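Long-range contacts in triphenylmethane reductase (Citrobacter sp., PDB 2VRC), which binds NADP(+) in a Rossmann-type fold and probably uses the reduced cofactor to reduce triphenylmethane dyes: residues Tyr143-Val148 / Val173-Leu178; Thr195-Ser200 / Ser264-Lys269; Glu48-Asp53 / Ala63-Ser68; Ala4-Thr9 / Leu71-Pro76; Glu230-Met235 / Phe244-Ala249. The protein carries 4 engineered substitutions. One frame throughout, in Å; residues are numbered along the deposited sequence.

Overall arrangement
Four of the five contacts lie on or beside the parallel Rossmann sheet. Contact 3 is at one outer strand (48-51) and contact 2 at the other (194-198), with nearest atoms about 16 Å apart. Contact 4 joins two central strands and touches contact 3, F64 CE1 packing at 4.1 Å from T6 CG2. Contact 1 lies between a loop that follows strand 135-140 and the start of helix 175-186; its V173 CG1 sits 3.7 Å from L267 CD2 of contact 2. Contact 5 lies apart, its centre about 38 Å from that of contact 3, and meets contact 1 through F146 and T248. NADP(+)-binding residues occur in contacts 1, 3 and 4; this chain holds no cofactor.

Contact 1 (Tyr143-Val148 / Val173-Leu178); sequences YTDFFV and VTRNEL
D145 and R175 meet twice, once through the backbone and once by charge. OD1 of D145 takes the R175 N-H at 2.6 Å in a nearly straight bond, on its syn side. OD2 lies 3.6 Å from R175 NH1 but well out of the guanidinium plane, a salt bridge of charges alone. One backbone bond, T144 N to V173 O at 2.9 Å, ties the start of the loop to the residue before T174; the donor stands above the carbonyl plane. T144 OG1 is satisfied outside, by S172.

Apolar and pi contacts gather round Y143. With R175 CG turned away from its backbone N (chi1 -168°), the arginine chain runs over the ring, its CG 4.2 Å from the centroid and almost on the normal. L178 CD1 meets the same ring at its edge, 3.5 Å from CE1.

On the helix side, T174 OG1 accepts from E177 N at 2.9 Å, and T174 N gives back to E177 OE1. This is a capping box, opening helix 175-186 with R175 in its first turn. Y143 and R175 both bind NADP(+) in this protein, and the pair they make forms part of the Rossmann-type cofactor site, next to L12 and Q11.

Contact 2 (Thr195-Ser200 / Ser264-Lys269); sequences TYNLVS and SDDLQK
N197 and D266 form the polar centre of a strand-to-helix contact at the border of the main sheet: strand 194-198, outermost in this chain, meets the start of helix 266-271. The N197 backbone N-H points to D266 OD2 at 2.8 Å, reaching the oxygen on its anti side and close to the carboxylate plane. Strand 135-140 bonds to the neighbouring residues Y196 and L198 through their backbones, so here an aspartate carboxylate serves an edge N-H that faces away from that strand. D266 CB abuts N197 O, 3.2 Å away.

S264 bonds to the backbone of D266 from within its own segment. Its OG, swung away from the backbone N (chi1 -178°), accepts from D266 N at 3.2 Å and caps the turn leading into the helix. Its CB also packs against V199 CG2, 4.0 Å away.

Beyond the polar pair, L198 CD2 leans on L267 CA at 3.7 Å and on L267 CB at 3.9 Å, while L178 and A181 of helix 175-186 back L198. A water bridges the two backbones, giving its protons to V199 O (2.7 Å) and S264 O and accepting weakly from Q268 N. The arrangement is that of a side-chain-capped helix start closing the rim of a Rossmann-type parallel sheet.

Contact 3 (Glu48-Asp53 / Ala63-Ser68); sequences EVRHGD and AFAGVS
Strand 48-51 passes the end of the short, weakly bonded helix 60-64, with G52 and A63 nearest at 5.4 Å between CA atoms, before the chain reverses in a type II turn from F64 to V67 with G66 at positive phi.

R50 carries the contact. Its chain bends at chi2 (126°) and again at chi3, which brings the guanidinium edge-on to the carbonyls of A63, at the helix end, and A65, in the turn. NH2 bonds to A65 O at 2.6 Å, with the oxygen in the guanidinium plane and the donor on a carbonyl lone pair, although the angle at hydrogen is only 130°. NE reaches A63 O at 3.4 Å, a weak bond. NH1 turns back to its own strand and makes a salt bridge with E48 OE1 at 2.7 Å, from above the carboxylate plane. Bonds on NE, NH1 and NH2 together should limit the group's rotation, and its positive charge sits by the C-terminal end of the helix, where it would probably be favoured.

A63 adds a methyl contact: its CB packs on the H51-G52 backbone, 3.6 Å from H51 O and 4.1 Å from G52 CA. Behind it, F64 turns the other way and packs on I32 and on helix 80-96.

D53, at the end of the 48-53 segment, is an NADP(+)-binding residue. Strand, helix and turn here form part of a beta-alpha-beta crossover of the Rossmann fold, leading from outer strand 48-51 toward strand 69-72.

Contact 4 (Ala4-Thr9 / Leu71-Pro76); sequences AVTGAT and LFISGP
V5 CG1 packs against L71 CD2 at 4.0 Å, the two side chains lying side by side and pointing the same way from the sheet. On that face V5 also touches I17 and L20 of helix 11-23, and L71 touches V16. The same CG1 reaches I73 CD1 at 4.2 Å. Beneath them the backbones pair in parallel: L71 N gives to A4 O at 2.7 Å, and T6 N to L71 O at 3.1 Å, both nearly straight. These are two central strands of the Rossmann sheet, and past their ends lie NADP(+)-binding residues T9, S74 and G75. Next along, T6 bonds through its hydroxyl. OG1 sits between its backbone N and carbonyl carbon (chi1 67°), and there it accepts from I73 N at 3.0 Å, 177° at the hydrogen. Y54, another cofactor-binding residue, hydrogen-bonds through OH to both T6 OG1 and I73 O. The I73 side chain reaches T6, its CD1 3.3 Å from T6 O.

Contact 5 (Glu230-Met235 / Phe244-Ala249); sequences EEKNFM and FAEITA. Engineered in segment 230-235: M235 (natural residue Leu).
F244 O is gripped twice within its own helix, by T248 N at 3.1 Å and by T248 OG1 at 3.2 Å, the two donors coming from opposite faces of its plane. That turns the T248 methyl side to the neighbour in this packed helix pair, in which 230-235 and 244-249 run at 136° to each other, their axes 9.2 Å apart. T248 CG2 and CB each lie 3.8 Å from SE of M235, an engineered residue modelled as selenomethionine. The M235 chain bends at chi3 (-87°), laying its CE across A245 and T248, 4.1 Å from A245 CB. K232 stretches out beyond CG. Its CG rests on A245 CB, and its CE crosses E246 at CG, 3.8 Å away. The ammonium makes its salt bridge with E242, while E246 OE2 remains 4.4 Å off, too far for a second. The nearest E246 atom to K232 NZ is instead the methylene CG, at 3.5 Å.

Contact 1 (Tyr143-Val148 / Val173-Leu178)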
# COMPACT_ATOMS: atom_id res chain seq x y z
N TYR D 143 -16.92 -12.77 17.59
CA TYR D 143 -16.23 -12.88 18.85
C TYR D 143 -17.19 -12.62 19.97
O TYR D 143 -18.05 -11.73 19.90
CB TYR D 143 -15.07 -11.86 18.95
CG TYR D 143 -14.06 -11.96 17.81
CD1 TYR D 143 -13.62 -13.21 17.35
CD2 TYR D 143 -13.56 -10.81 17.18
CE1 TYR D 143 -12.71 -13.33 16.32
CE2 TYR D 143 -12.64 -10.92 16.13
CZ TYR D 143 -12.22 -12.19 15.71
OH TYR D 143 -11.32 -12.37 14.68
N THR D 144 -17.04 -13.40 21.03
CA THR D 144 -17.79 -13.17 22.25
C THR D 144 -17.21 -11.99 23.02
O THR D 144 -17.93 -11.28 23.73
CB THR D 144 -17.80 -14.40 23.11
OG1 THR D 144 -18.22 -15.50 22.31
CG2 THR D 144 -18.75 -14.22 24.27
N ASP D 145 -15.91 -11.80 22.87
CA ASP D 145 -15.19 -10.70 23.49
C ASP D 145 -15.95 -9.40 23.18
O ASP D 145 -15.97 -8.49 24.02
CB ASP D 145 -13.74 -10.65 23.00
CG ASP D 145 -13.10 -12.03 22.96
OD1 ASP D 145 -13.59 -12.87 22.17
OD2 ASP D 145 -12.12 -12.28 23.70
N PHE D 146 -16.61 -9.37 22.03
CA PHE D 146 -17.34 -8.18 21.59
C PHE D 146 -18.55 -7.79 22.43
O PHE D 146 -18.81 -6.60 22.62
CB PHE D 146 -17.77 -8.34 20.14
CG PHE D 146 -18.45 -7.13 19.60
CD1 PHE D 146 -17.77 -5.89 19.57
CD2 PHE D 146 -19.76 -7.19 19.14
CE1 PHE D 146 -18.39 -4.73 19.07
CE2 PHE D 146 -20.40 -6.05 18.62
CZ PHE D 146 -19.72 -4.81 18.59
N PHE D 147 -19.27 -8.79 22.94
CA PHE D 147 -20.44 -8.56 23.76
C PHE D 147 -20.15 -8.83 25.24
O PHE D 147 -20.89 -8.38 26.11
CB PHE D 147 -21.58 -9.48 23.35
CG PHE D 147 -21.73 -9.68 21.86
CD1 PHE D 147 -22.60 -8.90 21.12
CD2 PHE D 147 -21.04 -10.72 21.21
CE1 PHE D 147 -22.76 -9.10 19.75
CE2 PHE D 147 -21.20 -10.94 19.82
CZ PHE D 147 -22.07 -10.13 19.10
N VAL D 148 -19.09 -9.58 25.52
CA VAL D 148 -18.79 -9.93 26.90
C VAL D 148 -17.44 -9.35 27.36
O VAL D 148 -16.37 -9.94 27.12
CB VAL D 148 -18.84 -11.45 27.14
CG1 VAL D 148 -18.42 -11.77 28.58
CG2 VAL D 148 -20.24 -11.97 26.86
N VAL D 173 -17.86 -17.28 19.62
CA VAL D 173 -16.84 -17.89 20.47
C VAL D 173 -15.79 -16.84 20.82
O VAL D 173 -15.72 -15.81 20.16
CB VAL D 173 -16.22 -19.19 19.87
CG1 VAL D 173 -17.29 -20.07 19.23
CG2 VAL D 173 -15.20 -18.88 18.86
N THR D 174 -15.00 -17.08 21.86
CA THR D 174 -13.96 -16.11 22.24
C THR D 174 -12.90 -16.01 21.16
O THR D 174 -12.58 -17.00 20.48
CB THR D 174 -13.27 -16.44 23.57
OG1 THR D 174 -12.48 -17.62 23.39
CG2 THR D 174 -14.29 -16.63 24.70
N ARG D 175 -12.35 -14.81 21.02
CA ARG D 175 -11.23 -14.54 20.12
C ARG D 175 -10.09 -15.49 20.42
O ARG D 175 -9.45 -16.05 19.51
CB ARG D 175 -10.78 -13.09 20.29
CG ARG D 175 -9.82 -12.59 19.21
CD ARG D 175 -9.34 -11.17 19.47
NE ARG D 175 -10.40 -10.17 19.35
CZ ARG D 175 -10.98 -9.56 20.38
NH1 ARG D 175 -10.57 -9.84 21.61
NH2 ARG D 175 -11.94 -8.66 20.18
N ASN D 176 -9.85 -15.71 21.71
CA ASN D 176 -8.83 -16.63 22.14
C ASN D 176 -9.02 -18.09 21.69
O ASN D 176 -8.05 -18.77 21.35
CB ASN D 176 -8.65 -16.55 23.66
CG ASN D 176 -7.53 -17.44 24.14
OD1 ASN D 176 -7.78 -18.53 24.65
ND2 ASN D 176 -6.31 -17.00 23.94
N GLU D 177 -10.27 -18.57 21.69
CA GLU D 177 -10.54 -19.93 21.23
C GLU D 177 -10.33 -20.06 19.73
O GLU D 177 -9.78 -21.05 19.25
CB GLU D 177 -11.95 -20.35 21.61
CG GLU D 177 -12.05 -20.75 23.06
CD GLU D 177 -13.48 -20.75 23.57
OE1 GLU D 177 -14.35 -20.11 22.93
OE2 GLU D 177 -13.71 -21.37 24.63
N LEU D 178 -10.74 -19.02 19.01
CA LEU D 178 -10.51 -18.96 17.57
C LEU D 178 -9.03 -18.91 17.21
O LEU D 178 -8.59 -19.58 16.27
CB LEU D 178 -11.26 -17.77 16.97
CG LEU D 178 -12.79 -17.93 16.99
CD1 LEU D 178 -13.54 -16.69 16.54
CD2 LEU D 178 -13.19 -19.13 16.16

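Contact 2 (Thr195-Ser200 / Ser264-Lys269)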
# COMPACT_ATOMS: atom_id res chain seq x y z
N THR D 195 -12.52 -27.10 5.16
CA THR D 195 -13.32 -25.94 5.49
C THR D 195 -13.91 -26.23 6.84
O THR D 195 -14.61 -27.22 6.99
CB THR D 195 -14.45 -25.75 4.49
OG1 THR D 195 -13.90 -25.57 3.17
CG2 THR D 195 -15.33 -24.54 4.89
N TYR D 196 -13.59 -25.40 7.82
CA TYR D 196 -14.16 -25.50 9.16
C TYR D 196 -15.11 -24.32 9.42
O TYR D 196 -14.76 -23.15 9.16
CB TYR D 196 -13.04 -25.54 10.22
CG TYR D 196 -12.11 -26.74 10.07
CD1 TYR D 196 -12.62 -28.02 9.89
CD2 TYR D 196 -10.73 -26.60 10.13
CE1 TYR D 196 -11.79 -29.12 9.77
CE2 TYR D 196 -9.88 -27.71 9.99
CZ TYR D 196 -10.43 -28.95 9.81
OH TYR D 196 -9.62 -30.04 9.65
N ASN D 197 -16.33 -24.61 9.88
CA ASN D 197 -17.18 -23.55 10.40
C ASN D 197 -17.00 -23.53 11.90
O ASN D 197 -17.53 -24.39 12.58
CB ASN D 197 -18.64 -23.80 10.07
CG ASN D 197 -18.93 -23.69 8.59
OD1 ASN D 197 -19.16 -24.70 7.93
ND2 ASN D 197 -18.96 -22.47 8.07
N LEU D 198 -16.25 -22.55 12.39
CA LEU D 198 -15.82 -22.52 13.79
C LEU D 198 -16.71 -21.66 14.65
O LEU D 198 -16.47 -20.46 14.81
CB LEU D 198 -14.37 -22.05 13.87
CG LEU D 198 -13.39 -22.91 13.07
CD1 LEU D 198 -12.04 -22.22 12.93
CD2 LEU D 198 -13.24 -24.32 13.67
N VAL D 199 -17.76 -22.27 15.20
CA VAL D 199 -18.77 -21.58 15.99
C VAL D 199 -19.06 -22.42 17.21
O VAL D 199 -18.54 -23.52 17.34
CB VAL D 199 -20.12 -21.37 15.20
CG1 VAL D 199 -19.89 -20.63 13.87
CG2 VAL D 199 -20.85 -22.70 14.96
N SER D 200 -19.89 -21.89 18.09
CA SER D 200 -20.29 -22.60 19.30
C SER D 200 -21.30 -23.69 18.97
O SER D 200 -22.10 -23.54 18.06
CB SER D 200 -20.93 -21.60 20.26
OG SER D 200 -21.16 -22.20 21.53
N SER D 264 -22.20 -25.93 14.89
CA SER D 264 -21.30 -26.93 14.34
C SER D 264 -20.41 -27.47 15.45
O SER D 264 -20.18 -26.81 16.46
CB SER D 264 -20.41 -26.33 13.23
OG SER D 264 -19.55 -27.32 12.67
N ASP D 265 -19.90 -28.69 15.24
CA ASP D 265 -18.97 -29.29 16.17
C ASP D 265 -17.52 -29.04 15.78
O ASP D 265 -16.59 -29.34 16.56
CB ASP D 265 -19.24 -30.78 16.28
CG ASP D 265 -20.55 -31.09 16.95
OD1 ASP D 265 -21.04 -30.23 17.74
OD2 ASP D 265 -21.08 -32.21 16.70
N ASP D 266 -17.33 -28.49 14.59
CA ASP D 266 -16.02 -28.20 14.01
C ASP D 266 -14.95 -27.66 14.99
O ASP D 266 -13.82 -28.17 15.01
CB ASP D 266 -16.17 -27.26 12.81
CG ASP D 266 -16.76 -27.95 11.59
OD1 ASP D 266 -16.86 -29.19 11.57
OD2 ASP D 266 -17.11 -27.23 10.64
N LEU D 267 -15.30 -26.64 15.78
CA LEU D 267 -14.36 -26.01 16.71
C LEU D 267 -14.06 -26.92 17.90
O LEU D 267 -12.90 -27.15 18.25
CB LEU D 267 -14.85 -24.64 17.19
CG LEU D 267 -13.96 -23.86 18.16
CD1 LEU D 267 -12.58 -23.49 17.59
CD2 LEU D 267 -14.66 -22.61 18.66
N GLN D 268 -15.11 -27.47 18.49
CA GLN D 268 -14.94 -28.43 19.57
C GLN D 268 -14.10 -29.65 19.16
O GLN D 268 -13.21 -30.07 19.91
CB GLN D 268 -16.28 -28.85 20.14
CG GLN D 268 -16.17 -29.58 21.45
CD GLN D 268 -17.39 -30.39 21.74
OE1 GLN D 268 -18.06 -30.19 22.76
NE2 GLN D 268 -17.73 -31.29 20.83
N LYS D 269 -14.36 -30.21 17.97
CA LYS D 269 -13.52 -31.30 17.44
C LYS D 269 -12.05 -30.91 17.36
O LYS D 269 -11.16 -31.76 17.43
CB LYS D 269 -13.99 -31.75 16.06
CG LYS D 269 -15.20 -32.69 16.10
CD LYS D 269 -15.74 -33.05 14.70
CE LYS D 269 -17.12 -33.71 14.80
NZ LYS D 269 -17.18 -34.91 15.73
O HOH W 1 -18.18 -26.13 18.04

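Contact 3 (Glu48-Asp53 / Ala63-Ser68)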
# COMPACT_ATOMS: atom_id res chain seq x y z
N GLU D 48 10.48 -12.90 13.95
CA GLU D 48 10.87 -12.03 12.84
C GLU D 48 9.69 -11.16 12.42
O GLU D 48 8.57 -11.66 12.30
CB GLU D 48 11.33 -12.86 11.65
CG GLU D 48 11.75 -12.03 10.48
CD GLU D 48 12.10 -12.85 9.27
OE1 GLU D 48 12.44 -12.23 8.23
OE2 GLU D 48 12.03 -14.10 9.35
N VAL D 49 9.93 -9.86 12.23
CA VAL D 49 8.88 -8.92 11.84
C VAL D 49 9.13 -8.40 10.43
O VAL D 49 10.22 -7.94 10.13
CB VAL D 49 8.77 -7.73 12.81
CG1 VAL D 49 7.73 -6.74 12.33
CG2 VAL D 49 8.43 -8.21 14.23
N ARG D 50 8.12 -8.50 9.58
CA ARG D 50 8.19 -8.05 8.20
C ARG D 50 7.08 -7.05 7.87
O ARG D 50 5.96 -7.16 8.37
CB ARG D 50 8.07 -9.24 7.28
CG ARG D 50 9.37 -9.69 6.74
CD ARG D 50 9.59 -11.14 7.02
NE ARG D 50 9.33 -11.96 5.85
CZ ARG D 50 10.01 -13.05 5.53
NH1 ARG D 50 11.02 -13.46 6.28
NH2 ARG D 50 9.68 -13.75 4.44
N HIS D 51 7.43 -6.08 7.03
CA HIS D 51 6.49 -5.11 6.50
C HIS D 51 5.66 -5.75 5.39
O HIS D 51 6.19 -6.34 4.45
CB HIS D 51 7.23 -3.89 5.95
CG HIS D 51 6.39 -3.01 5.07
ND1 HIS D 51 6.39 -3.12 3.70
CD2 HIS D 51 5.52 -2.02 5.37
CE1 HIS D 51 5.55 -2.23 3.19
NE2 HIS D 51 5.01 -1.55 4.18
N GLY D 52 4.35 -5.65 5.53
CA GLY D 52 3.41 -6.16 4.54
C GLY D 52 2.19 -5.26 4.61
O GLY D 52 1.83 -4.80 5.69
N ASP D 53 1.59 -4.98 3.46
CA ASP D 53 0.52 -4.01 3.35
C ASP D 53 -0.43 -4.42 2.24
O ASP D 53 -0.11 -4.26 1.05
CB ASP D 53 1.09 -2.61 3.08
CG ASP D 53 0.02 -1.51 3.17
OD1 ASP D 53 -1.13 -1.74 2.79
OD2 ASP D 53 0.31 -0.39 3.64
N ALA D 63 7.20 -9.90 1.91
CA ALA D 63 6.54 -10.32 3.13
C ALA D 63 6.31 -11.84 3.17
O ALA D 63 6.44 -12.46 4.22
CB ALA D 63 5.27 -9.59 3.31
N PHE D 64 5.98 -12.44 2.03
CA PHE D 64 5.64 -13.86 1.98
C PHE D 64 6.80 -14.79 1.60
O PHE D 64 6.63 -16.00 1.64
CB PHE D 64 4.49 -14.10 1.01
CG PHE D 64 3.23 -13.43 1.40
CD1 PHE D 64 2.94 -13.18 2.72
CD2 PHE D 64 2.30 -13.07 0.44
CE1 PHE D 64 1.76 -12.55 3.09
CE2 PHE D 64 1.13 -12.45 0.80
CZ PHE D 64 0.87 -12.18 2.14
N ALA D 65 7.94 -14.21 1.25
CA ALA D 65 9.07 -14.96 0.68
C ALA D 65 9.64 -16.01 1.62
O ALA D 65 10.02 -15.71 2.75
CB ALA D 65 10.19 -13.99 0.22
N GLY D 66 9.66 -17.26 1.15
CA GLY D 66 10.27 -18.34 1.90
C GLY D 66 9.35 -18.95 2.95
O GLY D 66 9.75 -19.91 3.63
N VAL D 67 8.14 -18.43 3.09
CA VAL D 67 7.25 -18.96 4.13
C VAL D 67 6.60 -20.25 3.69
O VAL D 67 6.23 -20.40 2.52
CB VAL D 67 6.20 -17.94 4.73
CG1 VAL D 67 6.60 -16.48 4.47
CG2 VAL D 67 4.80 -18.24 4.29
N SER D 68 6.48 -21.18 4.65
CA SER D 68 5.84 -22.47 4.41
C SER D 68 4.37 -22.29 4.61
O SER D 68 3.60 -22.66 3.73
CB SER D 68 6.31 -23.57 5.37
OG SER D 68 7.69 -23.49 5.64

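Contact 4 (Ala4-Thr9 / Leu71-Pro76)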
# COMPACT_ATOMS: atom_id res chain seq x y z
N ALA D 4 3.85 -17.86 8.90
CA ALA D 4 3.67 -16.42 8.85
C ALA D 4 2.26 -16.02 9.26
O ALA D 4 1.30 -16.72 8.95
CB ALA D 4 3.98 -15.90 7.46
N VAL D 5 2.14 -14.90 9.95
CA VAL D 5 0.85 -14.42 10.42
C VAL D 5 0.65 -12.96 10.02
O VAL D 5 1.37 -12.07 10.51
CB VAL D 5 0.74 -14.58 11.99
CG1 VAL D 5 -0.60 -14.06 12.49
CG2 VAL D 5 0.94 -16.03 12.41
N THR D 6 -0.31 -12.69 9.13
CA THR D 6 -0.64 -11.30 8.80
C THR D 6 -1.54 -10.74 9.93
O THR D 6 -1.98 -11.49 10.78
CB THR D 6 -1.37 -11.22 7.45
OG1 THR D 6 -2.65 -11.86 7.57
CG2 THR D 6 -0.58 -11.91 6.34
N GLY D 7 -1.79 -9.43 9.97
CA GLY D 7 -2.64 -8.84 11.02
C GLY D 7 -2.08 -9.11 12.42
O GLY D 7 -2.82 -9.23 13.42
N ALA D 8 -0.75 -9.20 12.48
CA ALA D 8 -0.07 -9.73 13.65
C ALA D 8 -0.20 -8.84 14.87
O ALA D 8 -0.15 -9.33 15.98
CB ALA D 8 1.39 -10.03 13.33
N THR D 9 -0.34 -7.53 14.69
CA THR D 9 -0.57 -6.66 15.85
C THR D 9 -2.05 -6.40 16.01
O THR D 9 -2.47 -5.56 16.81
CB THR D 9 0.11 -5.29 15.74
OG1 THR D 9 -0.42 -4.60 14.60
CG2 THR D 9 1.62 -5.41 15.68
N LEU D 71 -0.88 -17.74 7.68
CA LEU D 71 -2.18 -17.38 8.21
C LEU D 71 -2.58 -16.03 7.64
O LEU D 71 -2.01 -15.00 7.98
CB LEU D 71 -2.22 -17.38 9.74
CG LEU D 71 -3.54 -16.87 10.36
CD1 LEU D 71 -4.77 -17.72 9.89
CD2 LEU D 71 -3.47 -16.82 11.89
N PHE D 72 -3.57 -16.06 6.76
CA PHE D 72 -4.08 -14.90 6.04
C PHE D 72 -5.35 -14.45 6.76
O PHE D 72 -6.39 -15.08 6.66
CB PHE D 72 -4.34 -15.35 4.59
CG PHE D 72 -5.11 -14.39 3.72
CD1 PHE D 72 -5.29 -13.06 4.05
CD2 PHE D 72 -5.60 -14.83 2.50
CE1 PHE D 72 -5.99 -12.21 3.21
CE2 PHE D 72 -6.32 -13.99 1.65
CZ PHE D 72 -6.51 -12.67 2.00
N ILE D 73 -5.25 -13.35 7.50
CA ILE D 73 -6.38 -12.80 8.27
C ILE D 73 -7.05 -11.69 7.47
O ILE D 73 -6.38 -10.82 6.91
CB ILE D 73 -5.86 -12.29 9.63
CG1 ILE D 73 -5.10 -13.43 10.30
CG2 ILE D 73 -6.98 -11.66 10.50
CD1 ILE D 73 -4.67 -13.17 11.68
N SER D 74 -8.37 -11.73 7.37
CA SER D 74 -9.06 -10.75 6.52
C SER D 74 -8.89 -9.32 7.03
O SER D 74 -8.81 -9.09 8.24
CB SER D 74 -10.53 -11.09 6.34
OG SER D 74 -11.12 -11.44 7.58
N GLY D 75 -8.82 -8.39 6.09
CA GLY D 75 -8.61 -6.98 6.37
C GLY D 75 -9.73 -6.34 7.16
O GLY D 75 -10.91 -6.67 6.97
N PRO D 76 -9.38 -5.40 8.06
CA PRO D 76 -10.43 -4.78 8.89
C PRO D 76 -11.37 -3.81 8.12
O PRO D 76 -12.51 -3.61 8.57
CB PRO D 76 -9.64 -4.07 10.00
CG PRO D 76 -8.32 -3.77 9.37
CD PRO D 76 -8.04 -4.86 8.37

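Contact 5 (Glu230-Met235 / Phe244-Ala249)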
# COMPACT_ATOMS: atom_id res chain seq x y z
N GLU D 230 -33.26 3.29 17.67
CA GLU D 230 -33.20 3.50 19.12
C GLU D 230 -31.85 3.09 19.73
O GLU D 230 -31.35 3.76 20.64
CB GLU D 230 -34.34 2.75 19.82
CG GLU D 230 -35.77 3.28 19.55
CD GLU D 230 -36.88 2.27 19.94
OE1 GLU D 230 -36.83 1.11 19.50
OE2 GLU D 230 -37.82 2.65 20.69
N GLU D 231 -31.27 2.00 19.23
CA GLU D 231 -29.99 1.45 19.72
C GLU D 231 -28.77 2.23 19.21
O GLU D 231 -27.78 2.41 19.95
CB GLU D 231 -29.86 -0.03 19.33
CG GLU D 231 -28.45 -0.62 19.44
CD GLU D 231 -27.97 -0.80 20.88
OE1 GLU D 231 -28.81 -0.96 21.79
OE2 GLU D 231 -26.74 -0.78 21.09
N LYS D 232 -28.83 2.66 17.96
CA LYS D 232 -27.84 3.58 17.40
C LYS D 232 -27.87 4.87 18.22
O LYS D 232 -26.83 5.46 18.51
CB LYS D 232 -28.15 3.85 15.93
CG LYS D 232 -26.92 4.03 15.07
CD LYS D 232 -27.31 4.45 13.66
CE LYS D 232 -26.13 5.06 12.93
NZ LYS D 232 -26.45 5.42 11.51
N ASN D 233 -29.07 5.30 18.60
CA ASN D 233 -29.24 6.46 19.46
C ASN D 233 -28.69 6.26 20.86
O ASN D 233 -28.06 7.17 21.42
CB ASN D 233 -30.71 6.87 19.52
CG ASN D 233 -31.26 7.31 18.18
OD1 ASN D 233 -30.51 7.71 17.29
ND2 ASN D 233 -32.58 7.22 18.03
N PHE D 234 -28.92 5.08 21.43
CA PHE D 234 -28.47 4.76 22.79
C PHE D 234 -26.97 5.01 22.94
O PHE D 234 -26.53 5.69 23.87
CB PHE D 234 -28.82 3.32 23.16
CG PHE D 234 -28.42 2.91 24.56
CD1 PHE D 234 -29.23 3.24 25.66
CD2 PHE D 234 -27.23 2.20 24.79
CE1 PHE D 234 -28.86 2.86 26.96
CE2 PHE D 234 -26.86 1.82 26.09
CZ PHE D 234 -27.67 2.16 27.17
N MSE D 235 -26.20 4.46 22.00
CA MSE D 235 -24.75 4.50 22.06
C MSE D 235 -24.21 5.88 21.74
O MSE D 235 -23.22 6.33 22.33
CB MSE D 235 -24.16 3.49 21.09
CG MSE D 235 -24.34 2.05 21.51
SE MSE D 235 -23.47 0.88 20.23
CE MSE D 235 -24.93 0.65 18.94
N PHE D 244 -18.99 3.78 14.18
CA PHE D 244 -18.81 2.68 15.14
C PHE D 244 -20.17 2.10 15.60
O PHE D 244 -20.32 0.88 15.73
CB PHE D 244 -18.02 3.16 16.38
CG PHE D 244 -16.65 3.76 16.07
CD1 PHE D 244 -16.21 3.97 14.77
CD2 PHE D 244 -15.82 4.16 17.12
CE1 PHE D 244 -14.96 4.54 14.51
CE2 PHE D 244 -14.56 4.74 16.87
CZ PHE D 244 -14.13 4.93 15.57
N ALA D 245 -21.14 2.98 15.84
CA ALA D 245 -22.49 2.59 16.24
C ALA D 245 -23.32 2.00 15.11
O ALA D 245 -24.24 1.24 15.36
CB ALA D 245 -23.21 3.77 16.89
N GLU D 246 -23.01 2.35 13.86
CA GLU D 246 -23.68 1.70 12.72
C GLU D 246 -23.24 0.25 12.73
O GLU D 246 -24.07 -0.65 12.59
CB GLU D 246 -23.34 2.35 11.37
CG GLU D 246 -24.56 2.63 10.44
CD GLU D 246 -25.24 1.38 9.79
OE1 GLU D 246 -24.59 0.31 9.60
OE2 GLU D 246 -26.44 1.50 9.43
N ILE D 247 -21.94 0.03 12.94
CA ILE D 247 -21.36 -1.32 12.96
C ILE D 247 -22.00 -2.20 14.03
O ILE D 247 -22.44 -3.31 13.74
CB ILE D 247 -19.82 -1.30 13.17
CG1 ILE D 247 -19.18 -0.16 12.38
CG2 ILE D 247 -19.20 -2.66 12.84
CD1 ILE D 247 -19.46 -0.18 10.87
N THR D 248 -22.07 -1.68 15.25
CA THR D 248 -22.61 -2.42 16.38
C THR D 248 -24.11 -2.66 16.19
O THR D 248 -24.61 -3.75 16.47
CB THR D 248 -22.30 -1.73 17.71
OG1 THR D 248 -20.88 -1.50 17.80
CG2 THR D 248 -22.73 -2.60 18.88
N ALA D 249 -24.82 -1.66 15.69
CA ALA D 249 -26.21 -1.86 15.33
C ALA D 249 -26.35 -2.86 14.17
O ALA D 249 -27.35 -3.58 14.09
CB ALA D 249 -26.88 -0.53 14.99